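Local coordinates for putative uncharacterized protein (Chaetomium thermophilum, PDB 4XRI) that probably carries protein cargo into the nucleus as a flexible HEAT-repeat transport receptor of the importin-beta type and probably binds a small GTPase, at residues V333-E345 and Y352-L364. The protein carries 2 engineered substitutions. Sequence-based numbering, arbitrary orientation.
Sequences VPVLLQLLTKQDE and YNISRAAYQCLQL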
loop_
_atom_site.group_PDB
_atom_site.type_symbol
_atom_site.label_atom_id
_atom_site.label_comp_id
_atom_site.label_asym_id
_atom_site.label_seq_id
_atom_site.Cartn_x
_atom_site.Cartn_y
_atom_site.Cartn_z
ATOM N N VAL A 333 15.847 19.687 13.979
ATOM C CA VAL A 333 15.494 20.273 12.685
ATOM C C VAL A 333 16.663 21.018 12.015
ATOM O O VAL A 333 16.890 20.837 10.817
ATOM C CB VAL A 333 14.282 21.231 12.810
ATOM C CG1 VAL A 333 14.045 21.974 11.503
ATOM C CG2 VAL A 333 13.030 20.459 13.215
ATOM N N PRO A 334 17.406 21.859 12.768
ATOM C CA PRO A 334 18.572 22.462 12.108
ATOM C C PRO A 334 19.572 21.438 11.564
ATOM O O PRO A 334 20.221 21.704 10.552
ATOM C CB PRO A 334 19.208 23.298 13.224
ATOM C CG PRO A 334 18.078 23.667 14.095
ATOM C CD PRO A 334 17.174 22.460 14.096
ATOM N N VAL A 335 19.686 20.285 12.215
ATOM C CA VAL A 335 20.585 19.235 11.744
ATOM C C VAL A 335 20.056 18.614 10.456
ATOM O O VAL A 335 20.818 18.352 9.523
ATOM C CB VAL A 335 20.777 18.132 12.807
ATOM C CG1 VAL A 335 21.550 16.960 12.227
ATOM C CG2 VAL A 335 21.498 18.692 14.024
ATOM N N LEU A 336 18.746 18.388 10.412
ATOM C CA LEU A 336 18.094 17.850 9.222
ATOM C C LEU A 336 18.303 18.761 8.020
ATOM O O LEU A 336 18.621 18.299 6.924
ATOM C CB LEU A 336 16.598 17.652 9.472
ATOM C CG LEU A 336 16.211 16.455 10.338
ATOM C CD1 LEU A 336 14.722 16.481 10.624
ATOM C CD2 LEU A 336 16.609 15.164 9.644
ATOM N N LEU A 337 18.115 20.058 8.239
ATOM C CA LEU A 337 18.311 21.063 7.201
ATOM C C LEU A 337 19.746 21.055 6.693
ATOM O O LEU A 337 19.996 21.212 5.498
ATOM C CB LEU A 337 17.945 22.450 7.735
ATOM C CG LEU A 337 16.480 22.575 8.159
ATOM C CD1 LEU A 337 16.234 23.843 8.953
ATOM C CD2 LEU A 337 15.585 22.529 6.936
ATOM N N GLN A 338 20.684 20.869 7.615
ATOM C CA GLN A 338 22.097 20.781 7.274
ATOM C C GLN A 338 22.361 19.557 6.399
ATOM O O GLN A 338 23.180 19.597 5.478
ATOM C CB GLN A 338 22.947 20.725 8.546
ATOM C CG GLN A 338 24.342 21.291 8.391
ATOM C CD GLN A 338 25.136 21.228 9.681
ATOM O OE1 GLN A 338 24.797 20.475 10.595
ATOM N NE2 GLN A 338 26.196 22.027 9.765
ATOM N N LEU A 339 21.650 18.471 6.691
ATOM C CA LEU A 339 21.806 17.228 5.944
ATOM C C LEU A 339 21.209 17.324 4.546
ATOM O O LEU A 339 21.567 16.551 3.657
ATOM C CB LEU A 339 21.162 16.066 6.702
ATOM C CG LEU A 339 21.891 15.603 7.964
ATOM C CD1 LEU A 339 21.113 14.495 8.652
ATOM C CD2 LEU A 339 23.303 15.143 7.622
ATOM N N LEU A 340 20.294 18.271 4.355
ATOM C CA LEU A 340 19.719 18.511 3.038
ATOM C C LEU A 340 20.789 18.999 2.066
ATOM O O LEU A 340 20.667 18.817 0.856
ATOM C CB LEU A 340 18.576 19.528 3.112
ATOM C CG LEU A 340 17.263 19.085 3.765
ATOM C CD1 LEU A 340 16.171 20.116 3.530
ATOM C CD2 LEU A 340 16.830 17.716 3.250
ATOM N N THR A 341 21.842 19.609 2.605
ATOM C CA THR A 341 22.917 20.154 1.784
ATOM C C THR A 341 23.950 19.094 1.407
ATOM O O THR A 341 24.967 19.404 0.790
ATOM C CB THR A 341 23.644 21.312 2.497
ATOM O OG1 THR A 341 24.455 20.791 3.558
ATOM C CG2 THR A 341 22.645 22.308 3.066
ATOM N N LYS A 342 23.682 17.845 1.771
ATOM C CA LYS A 342 24.610 16.757 1.481
ATOM C C LYS A 342 24.163 15.930 0.278
ATOM O O LYS A 342 24.335 14.711 0.265
ATOM C CB LYS A 342 24.766 15.846 2.700
ATOM C CG LYS A 342 25.148 16.567 3.981
ATOM C CD LYS A 342 26.445 17.344 3.828
ATOM C CE LYS A 342 26.852 17.986 5.147
ATOM N NZ LYS A 342 28.010 18.913 4.996
ATOM N N GLN A 343 23.594 16.588 -0.728
ATOM C CA GLN A 343 23.119 15.880 -1.913
ATOM C C GLN A 343 24.272 15.251 -2.678
ATOM O O GLN A 343 25.369 15.803 -2.737
ATOM C CB GLN A 343 22.342 16.812 -2.850
ATOM C CG GLN A 343 21.299 17.680 -2.184
ATOM C CD GLN A 343 21.831 19.054 -1.839
ATOM O OE1 GLN A 343 22.975 19.198 -1.414
ATOM N NE2 GLN A 343 21.003 20.076 -2.029
ATOM N N ASP A 344 24.013 14.087 -3.258
ATOM C CA ASP A 344 24.941 13.480 -4.197
ATOM C C ASP A 344 24.319 13.535 -5.582
ATOM O O ASP A 344 23.397 12.781 -5.888
ATOM C CB ASP A 344 25.270 12.038 -3.803
ATOM C CG ASP A 344 26.480 11.494 -4.541
ATOM O OD1 ASP A 344 26.918 12.124 -5.527
ATOM O OD2 ASP A 344 26.995 10.432 -4.133
ATOM N N GLU A 345 24.825 14.440 -6.411
ATOM C CA GLU A 345 24.272 14.669 -7.740
ATOM C C GLU A 345 24.441 13.454 -8.647
ATOM O O GLU A 345 23.656 13.245 -9.572
ATOM C CB GLU A 345 24.920 15.898 -8.383
ATOM C CG GLU A 345 26.444 15.851 -8.468
ATOM C CD GLU A 345 27.128 16.169 -7.147
ATOM O OE1 GLU A 345 26.421 16.352 -6.133
ATOM O OE2 GLU A 345 28.375 16.234 -7.124
ATOM N N TYR A 352 18.608 5.620 -1.363
ATOM C CA TYR A 352 18.367 6.213 -0.057
ATOM C C TYR A 352 19.678 6.661 0.577
ATOM O O TYR A 352 20.371 5.870 1.215
ATOM C CB TYR A 352 17.635 5.228 0.857
ATOM C CG TYR A 352 16.709 5.891 1.855
ATOM C CD1 TYR A 352 15.636 6.665 1.427
ATOM C CD2 TYR A 352 16.898 5.732 3.222
ATOM C CE1 TYR A 352 14.783 7.268 2.332
ATOM C CE2 TYR A 352 16.048 6.331 4.135
ATOM C CZ TYR A 352 14.994 7.097 3.684
ATOM O OH TYR A 352 14.146 7.696 4.588
ATOM N N ASN A 353 20.019 7.930 0.376
ATOM C CA ASN A 353 21.177 8.520 1.031
ATOM C C ASN A 353 20.730 9.383 2.208
ATOM O O ASN A 353 19.550 9.397 2.558
ATOM C CB ASN A 353 22.016 9.335 0.037
ATOM C CG ASN A 353 21.201 10.371 -0.718
ATOM O OD1 ASN A 353 20.222 10.912 -0.203
ATOM N ND2 ASN A 353 21.607 10.652 -1.952
ATOM N N ILE A 354 21.667 10.102 2.814
ATOM C CA ILE A 354 21.360 10.868 4.017
ATOM C C ILE A 354 20.454 12.069 3.731
ATOM O O ILE A 354 19.643 12.458 4.574
ATOM C CB ILE A 354 22.655 11.349 4.719
ATOM C CG1 ILE A 354 22.335 11.944 6.093
ATOM C CG2 ILE A 354 23.418 12.342 3.851
ATOM C CD1 ILE A 354 21.600 10.997 7.011
ATOM N N SER A 355 20.570 12.639 2.535
ATOM C CA SER A 355 19.828 13.849 2.198
ATOM C C SER A 355 18.345 13.567 1.973
ATOM O O SER A 355 17.486 14.357 2.368
ATOM C CB SER A 355 20.428 14.515 0.957
ATOM O OG SER A 355 20.403 13.639 -0.156
ATOM N N ARG A 356 18.043 12.440 1.339
ATOM C CA ARG A 356 16.654 12.069 1.101
ATOM C C ARG A 356 16.030 11.563 2.393
ATOM O O ARG A 356 14.839 11.749 2.630
ATOM C CB ARG A 356 16.553 11.019 -0.005
ATOM C CG ARG A 356 17.301 11.418 -1.261
ATOM C CD ARG A 356 16.843 10.646 -2.480
ATOM N NE ARG A 356 17.785 10.811 -3.583
ATOM C CZ ARG A 356 17.499 10.584 -4.860
ATOM N NH1 ARG A 356 16.284 10.187 -5.211
ATOM N NH2 ARG A 356 18.429 10.762 -5.789
ATOM N N ALA A 357 16.847 10.928 3.226
ATOM C CA ALA A 357 16.409 10.502 4.548
ATOM C C ALA A 357 16.002 11.715 5.380
ATOM O O ALA A 357 14.941 11.725 6.005
ATOM C CB ALA A 357 17.508 9.718 5.247
ATOM N N ALA A 358 16.855 12.735 5.374
ATOM C CA ALA A 358 16.601 13.976 6.098
ATOM C C ALA A 358 15.352 14.677 5.577
ATOM O O ALA A 358 14.586 15.252 6.354
ATOM C CB ALA A 358 17.807 14.903 6.002
ATOM N N TYR A 359 15.148 14.628 4.264
ATOM C CA TYR A 359 13.977 15.256 3.662
ATOM C C TYR A 359 12.697 14.564 4.111
ATOM O O TYR A 359 11.729 15.227 4.480
ATOM C CB TYR A 359 14.060 15.243 2.136
ATOM C CG TYR A 359 12.880 15.936 1.485
ATOM C CD1 TYR A 359 12.893 17.308 1.265
ATOM C CD2 TYR A 359 11.746 15.223 1.112
ATOM C CE1 TYR A 359 11.816 17.947 0.681
ATOM C CE2 TYR A 359 10.664 15.855 0.530
ATOM C CZ TYR A 359 10.703 17.216 0.316
ATOM O OH TYR A 359 9.628 17.852 -0.265
ATOM N N GLN A 360 12.698 13.233 4.065
ATOM C CA GLN A 360 11.557 12.447 4.526
ATOM C C GLN A 360 11.235 12.801 5.970
ATOM O O GLN A 360 10.082 13.062 6.315
ATOM C CB GLN A 360 11.828 10.940 4.407
ATOM C CG GLN A 360 12.100 10.442 2.997
ATOM C CD GLN A 360 11.038 10.861 2.001
ATOM O OE1 GLN A 360 9.843 10.828 2.295
ATOM N NE2 GLN A 360 11.473 11.263 0.811
ATOM N N CYS A 361 12.273 12.808 6.800
ATOM C CA CYS A 361 12.152 13.131 8.216
ATOM C C CYS A 361 11.563 14.522 8.419
ATOM O O CYS A 361 10.690 14.719 9.268
ATOM C CB CYS A 361 13.522 13.031 8.901
ATOM S SG CYS A 361 13.474 13.126 10.705
ATOM N N LEU A 362 12.048 15.483 7.636
ATOM C CA LEU A 362 11.595 16.865 7.737
ATOM C C LEU A 362 10.104 16.983 7.434
ATOM O O LEU A 362 9.376 17.698 8.122
ATOM C CB LEU A 362 12.397 17.758 6.791
ATOM C CG LEU A 362 12.158 19.261 6.929
ATOM C CD1 LEU A 362 12.385 19.699 8.369
ATOM C CD2 LEU A 362 13.063 20.036 5.984
ATOM N N GLN A 363 9.663 16.272 6.400
ATOM C CA GLN A 363 8.244 16.194 6.056
ATOM C C GLN A 363 7.420 15.685 7.230
ATOM O O GLN A 363 6.445 16.315 7.639
ATOM C CB GLN A 363 8.027 15.284 4.844
ATOM C CG GLN A 363 8.129 15.989 3.509
ATOM C CD GLN A 363 7.515 15.173 2.386
ATOM O OE1 GLN A 363 7.148 14.013 2.579
ATOM N NE2 GLN A 363 7.393 15.776 1.209
ATOM N N LEU A 364 7.825 14.537 7.765
ATOM C CA LEU A 364 7.168 13.932 8.918
ATOM C C LEU A 364 7.211 14.846 10.136
ATOM O O LEU A 364 6.261 14.898 10.920
ATOM C CB LEU A 364 7.818 12.588 9.257
ATOM C CG LEU A 364 7.664 11.457 8.238
ATOM C CD1 LEU A 364 8.550 10.281 8.625
ATOM C CD2 LEU A 364 6.212 11.021 8.139
#
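L340 enters helix 354-364 as a knob in a hole formed by S355, A358, Y359 and L362. L340 CD2 comes within 3.5 Å of S355 O and lies at the edge of the Y359 ring; L340 CD1 meets L362 CD2, the two side chains crossing at about a right angle. With CG anti to the carbonyl carbon (chi1 -71°), the end of L340 swings back to the partner helix although its CB points away. The axes of helices 333-340 and 354-364 approach to 8.2 Å, their directions 140° apart, and here the small A358 CB lies against L339 CB (3.6 Å) and L336 O. L336 sets CD1 against C361 SG (3.6 Å), while its CD2 lies against A358 CA and C361 CB. L339 lays both methyls across I354 CG1, which stands anti to its backbone N (chi1 -171°), and V292 of helix 285-310 touches both residues. Helix 390-402 covers L337 and L340.

At the N-terminus of helix 354-364, N353 is the N-cap. N353 OD1 accepts from R356 N at 3.1 Å, almost in line with the C=O. S355 OG donates to N353 OD1 from above the carbonyl plane (2.7 Å). S355 CA also makes a CA-H...O contact with L339 O. Replacing S355 with alanine removes the hydroxyl donor to N353 OD1, which is likely to leave the cap amide less firmly fixed, held at OD1 by backbone N-H groups of this turn. The contact thus joins roughly antiparallel neighbouring helices of a helical-repeat solenoid mainly through interlocked aliphatic groups, while the cap's hydrogen bonds stay within the second segment.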